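Local coordinates for extracellular protein containing a SCP domain (PDB 4IFA), which is an extracellular protein of unknown function with an SCP domain of the cysteine-rich secretory protein family behind a CAP-associated N-terminal region, and has been considered a vaccine candidate, at residues 49-61 / 92-106. Numbering follows the deposited sequence.
Sequences DTVLNMIGGDSEN and VQFGVAERKVVTAYV
Val-51 drops from its short helical turn onto one face of the hairpin 92-106. Its CB lies 4.1 Å from Val-106 CG2. CG1, anti to the backbone N (chi1 167°), touches both strands: Ala-104 CB at 3.6 Å and Val-106 CG2 on strand 100-106, and, at an oblique angle, Phe-94 CE1 on strand 92-97. CG2, the other branch, meets Val-92 CG2 tip to tip at 3.9 Å. Met-54 CB and CG also reach Phe-94 CE1 obliquely, while the Trp-66 ring packs edge-to-face with Phe-94. Ile-55 CD1 meets Val-101 CG1 at 3.9 Å and lies near Ala-104 CB.

The backbone joins in. Gly-56 N donates to Val-101 O (2.9 Å, 160° at the hydrogen), and Val-101 N returns a straighter bond to Gly-57 O (2.9 Å, 171°); together they fix the type II turn Met-54 to Gly-57 against strand 100-106, with Val-101 CB packed on Met-54 O. Ser-59 N reaches Arg-99 O (2.9 Å) from well above the carbonyl plane, and Ser-59 OG rests beside Arg-99 CB.

Each helical piece begins at an N-cap: Thr-50 N to Asn-53 OD1 and Asn-53 N to Thr-50 OG1 make a reciprocal capping box, and Asp-58 OD1 accepts from Asn-61 N. The whole is a short helical turn, a type II turn and the start of helix 59-66, packed on a beta hairpin with a type I' turn and a classic bulge at Val-102 and Thr-103, within the antiparallel sheet of the CAP-associated N-terminal region.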
# COMPACT_ATOMS: atom_id res chain seq x y z
N ASP A 49 8.30 -17.31 13.66
CA ASP A 49 7.65 -17.46 12.36
C ASP A 49 7.75 -16.14 11.61
O ASP A 49 7.79 -15.05 12.21
CB ASP A 49 6.17 -17.81 12.51
CG ASP A 49 5.93 -19.24 12.91
OD1 ASP A 49 6.89 -20.00 13.16
OD2 ASP A 49 4.74 -19.61 12.99
N THR A 50 7.81 -16.26 10.30
CA THR A 50 7.85 -15.10 9.42
C THR A 50 6.42 -14.73 9.04
O THR A 50 5.47 -15.50 9.26
CB THR A 50 8.55 -15.43 8.12
OG1 THR A 50 7.86 -16.52 7.51
CG2 THR A 50 10.04 -15.84 8.36
N VAL A 51 6.26 -13.55 8.47
CA VAL A 51 4.96 -13.10 7.94
C VAL A 51 4.44 -14.14 6.94
O VAL A 51 3.28 -14.55 7.02
CB VAL A 51 5.10 -11.74 7.24
CG1 VAL A 51 3.86 -11.42 6.43
CG2 VAL A 51 5.42 -10.68 8.25
N LEU A 52 5.27 -14.60 6.01
CA LEU A 52 4.83 -15.61 5.03
C LEU A 52 4.33 -16.88 5.71
O LEU A 52 3.32 -17.48 5.25
CB LEU A 52 5.92 -15.93 4.01
CG LEU A 52 5.57 -17.01 3.00
CD1 LEU A 52 4.29 -16.69 2.22
CD2 LEU A 52 6.78 -17.15 2.05
N ASN A 53 5.00 -17.32 6.78
CA ASN A 53 4.59 -18.52 7.55
C ASN A 53 3.16 -18.39 8.08
O ASN A 53 2.52 -19.41 8.34
CB ASN A 53 5.49 -18.78 8.79
CG ASN A 53 6.92 -19.24 8.49
OD1 ASN A 53 7.81 -19.06 9.36
ND2 ASN A 53 7.16 -19.85 7.32
N MSE A 54 2.68 -17.16 8.28
CA MSE A 54 1.33 -16.96 8.80
C MSE A 54 0.24 -17.16 7.73
O MSE A 54 -0.93 -17.45 8.06
CB MSE A 54 1.19 -15.57 9.41
CG MSE A 54 2.33 -15.19 10.35
SE MSE A 54 2.49 -16.40 11.86
CE MSE A 54 0.95 -15.87 12.40
N ILE A 55 0.60 -17.02 6.47
CA ILE A 55 -0.35 -17.12 5.37
C ILE A 55 -0.89 -18.54 5.32
O ILE A 55 -0.11 -19.52 5.25
CB ILE A 55 0.26 -16.73 3.99
CG1 ILE A 55 0.86 -15.32 3.99
CG2 ILE A 55 -0.81 -16.84 2.89
CD1 ILE A 55 -0.14 -14.20 4.13
N GLY A 56 -2.22 -18.66 5.38
CA GLY A 56 -2.91 -19.95 5.38
C GLY A 56 -3.23 -20.45 6.77
O GLY A 56 -4.00 -21.41 6.92
N GLY A 57 -2.60 -19.86 7.78
CA GLY A 57 -2.82 -20.22 9.17
C GLY A 57 -4.06 -19.50 9.70
O GLY A 57 -4.65 -18.63 9.02
N ASP A 58 -4.47 -19.85 10.91
CA ASP A 58 -5.65 -19.18 11.41
C ASP A 58 -5.35 -17.92 12.20
O ASP A 58 -4.18 -17.58 12.46
CB ASP A 58 -6.56 -20.13 12.14
CG ASP A 58 -5.99 -20.70 13.41
OD1 ASP A 58 -5.08 -20.14 14.03
OD2 ASP A 58 -6.50 -21.74 13.84
N SER A 59 -6.41 -17.16 12.46
CA SER A 59 -6.24 -15.90 13.15
C SER A 59 -5.81 -16.08 14.59
O SER A 59 -5.16 -15.22 15.14
CB SER A 59 -7.48 -15.02 13.03
OG SER A 59 -8.61 -15.68 13.52
N GLU A 60 -6.24 -17.16 15.24
CA GLU A 60 -5.74 -17.46 16.57
C GLU A 60 -4.22 -17.57 16.61
O GLU A 60 -3.58 -17.12 17.57
CB GLU A 60 -6.35 -18.76 17.08
CG GLU A 60 -5.82 -19.24 18.46
CD GLU A 60 -6.39 -20.58 18.94
OE1 GLU A 60 -7.50 -20.99 18.52
OE2 GLU A 60 -5.71 -21.20 19.77
N ASN A 61 -3.65 -18.20 15.57
CA ASN A 61 -2.19 -18.34 15.41
C ASN A 61 -1.54 -16.95 15.23
O ASN A 61 -0.54 -16.64 15.86
CB ASN A 61 -1.88 -19.28 14.23
CG ASN A 61 -0.40 -19.53 14.02
OD1 ASN A 61 0.30 -20.03 14.89
ND2 ASN A 61 0.08 -19.15 12.83
N VAL A 92 3.75 -4.22 9.34
CA VAL A 92 3.10 -5.25 8.58
C VAL A 92 1.59 -5.15 8.83
O VAL A 92 1.15 -4.69 9.90
CB VAL A 92 3.61 -6.67 8.92
CG1 VAL A 92 3.44 -7.00 10.36
CG2 VAL A 92 2.94 -7.74 8.04
N GLN A 93 0.83 -5.51 7.80
CA GLN A 93 -0.63 -5.62 7.94
C GLN A 93 -1.04 -6.93 7.30
O GLN A 93 -0.56 -7.32 6.24
CB GLN A 93 -1.34 -4.41 7.31
CG GLN A 93 -1.01 -4.16 5.85
CD GLN A 93 -1.63 -2.87 5.31
OE1 GLN A 93 -1.41 -1.80 5.88
NE2 GLN A 93 -2.36 -2.94 4.19
N PHE A 94 -1.88 -7.67 8.02
CA PHE A 94 -2.38 -9.01 7.61
C PHE A 94 -3.85 -8.92 7.26
O PHE A 94 -4.60 -8.21 7.93
CB PHE A 94 -2.24 -10.03 8.75
CG PHE A 94 -0.82 -10.32 9.19
CD1 PHE A 94 -0.12 -11.40 8.67
CD2 PHE A 94 -0.19 -9.52 10.14
CE1 PHE A 94 1.17 -11.71 9.09
CE2 PHE A 94 1.11 -9.83 10.58
CZ PHE A 94 1.79 -10.92 10.05
N GLY A 95 -4.26 -9.64 6.24
CA GLY A 95 -5.68 -9.70 5.87
C GLY A 95 -6.26 -11.02 6.34
O GLY A 95 -5.74 -12.12 5.98
N VAL A 96 -7.35 -10.94 7.12
CA VAL A 96 -8.04 -12.07 7.72
C VAL A 96 -9.46 -12.17 7.17
O VAL A 96 -10.24 -11.20 7.21
CB VAL A 96 -8.07 -11.89 9.26
CG1 VAL A 96 -8.86 -12.96 9.93
CG2 VAL A 96 -6.66 -11.83 9.86
N ALA A 97 -9.83 -13.36 6.70
CA ALA A 97 -11.16 -13.65 6.15
C ALA A 97 -11.58 -14.96 6.76
O ALA A 97 -10.86 -15.96 6.67
CB ALA A 97 -11.08 -13.78 4.61
N GLU A 98 -12.76 -14.98 7.38
CA GLU A 98 -13.28 -16.18 8.04
C GLU A 98 -12.20 -16.85 8.90
O GLU A 98 -11.94 -18.06 8.78
CB GLU A 98 -13.84 -17.14 7.01
CG GLU A 98 -14.96 -16.51 6.20
CD GLU A 98 -15.48 -17.41 5.10
OE1 GLU A 98 -15.43 -18.65 5.25
OE2 GLU A 98 -15.94 -16.86 4.07
N ARG A 99 -11.57 -16.03 9.74
CA ARG A 99 -10.54 -16.46 10.70
C ARG A 99 -9.32 -17.17 10.10
O ARG A 99 -8.67 -17.95 10.77
CB ARG A 99 -11.15 -17.21 11.90
CG ARG A 99 -12.12 -16.32 12.70
CD ARG A 99 -12.16 -16.71 14.13
NE ARG A 99 -13.16 -15.92 14.85
CZ ARG A 99 -13.17 -15.76 16.17
NH1 ARG A 99 -12.22 -16.28 16.92
NH2 ARG A 99 -14.14 -15.05 16.73
N LYS A 100 -9.06 -16.89 8.83
CA LYS A 100 -7.87 -17.41 8.13
C LYS A 100 -7.07 -16.24 7.57
O LYS A 100 -7.66 -15.24 7.12
CB LYS A 100 -8.25 -18.35 6.99
CG LYS A 100 -9.00 -19.62 7.40
CD LYS A 100 -8.23 -20.49 8.41
CE LYS A 100 -6.95 -21.11 7.84
NZ LYS A 100 -6.25 -22.04 8.79
N VAL A 101 -5.74 -16.35 7.59
CA VAL A 101 -4.84 -15.33 7.05
C VAL A 101 -4.69 -15.57 5.55
O VAL A 101 -4.21 -16.63 5.14
CB VAL A 101 -3.49 -15.29 7.76
CG1 VAL A 101 -2.61 -14.23 7.11
CG2 VAL A 101 -3.63 -15.01 9.25
N VAL A 102 -5.17 -14.64 4.73
CA VAL A 102 -5.21 -14.78 3.28
C VAL A 102 -4.25 -13.86 2.51
O VAL A 102 -3.99 -14.10 1.34
CB VAL A 102 -6.66 -14.60 2.74
CG1 VAL A 102 -7.61 -15.65 3.39
CG2 VAL A 102 -7.22 -13.19 2.88
N THR A 103 -3.73 -12.84 3.17
CA THR A 103 -2.83 -11.87 2.55
C THR A 103 -2.06 -11.14 3.60
O THR A 103 -2.42 -11.17 4.77
CB THR A 103 -3.67 -10.91 1.65
OG1 THR A 103 -2.83 -10.06 0.83
CG2 THR A 103 -4.58 -10.02 2.45
N ALA A 104 -0.97 -10.47 3.19
CA ALA A 104 -0.24 -9.58 4.09
C ALA A 104 0.56 -8.61 3.25
O ALA A 104 0.96 -8.96 2.14
CB ALA A 104 0.71 -10.34 5.05
N TYR A 105 0.77 -7.42 3.78
CA TYR A 105 1.65 -6.45 3.16
C TYR A 105 2.71 -6.04 4.18
O TYR A 105 2.41 -5.56 5.28
CB TYR A 105 0.89 -5.21 2.69
CG TYR A 105 1.81 -4.19 2.05
CD1 TYR A 105 2.44 -4.48 0.87
CD2 TYR A 105 2.08 -2.96 2.66
CE1 TYR A 105 3.31 -3.59 0.26
CE2 TYR A 105 2.99 -2.06 2.04
CZ TYR A 105 3.58 -2.40 0.86
OH TYR A 105 4.44 -1.50 0.20
N VAL A 106 3.98 -6.22 3.78
CA VAL A 106 5.17 -5.89 4.56
C VAL A 106 5.80 -4.61 4.06
O VAL A 106 6.10 -4.51 2.87
CB VAL A 106 6.21 -7.04 4.46
CG1 VAL A 106 7.51 -6.63 5.18
CG2 VAL A 106 5.63 -8.33 5.03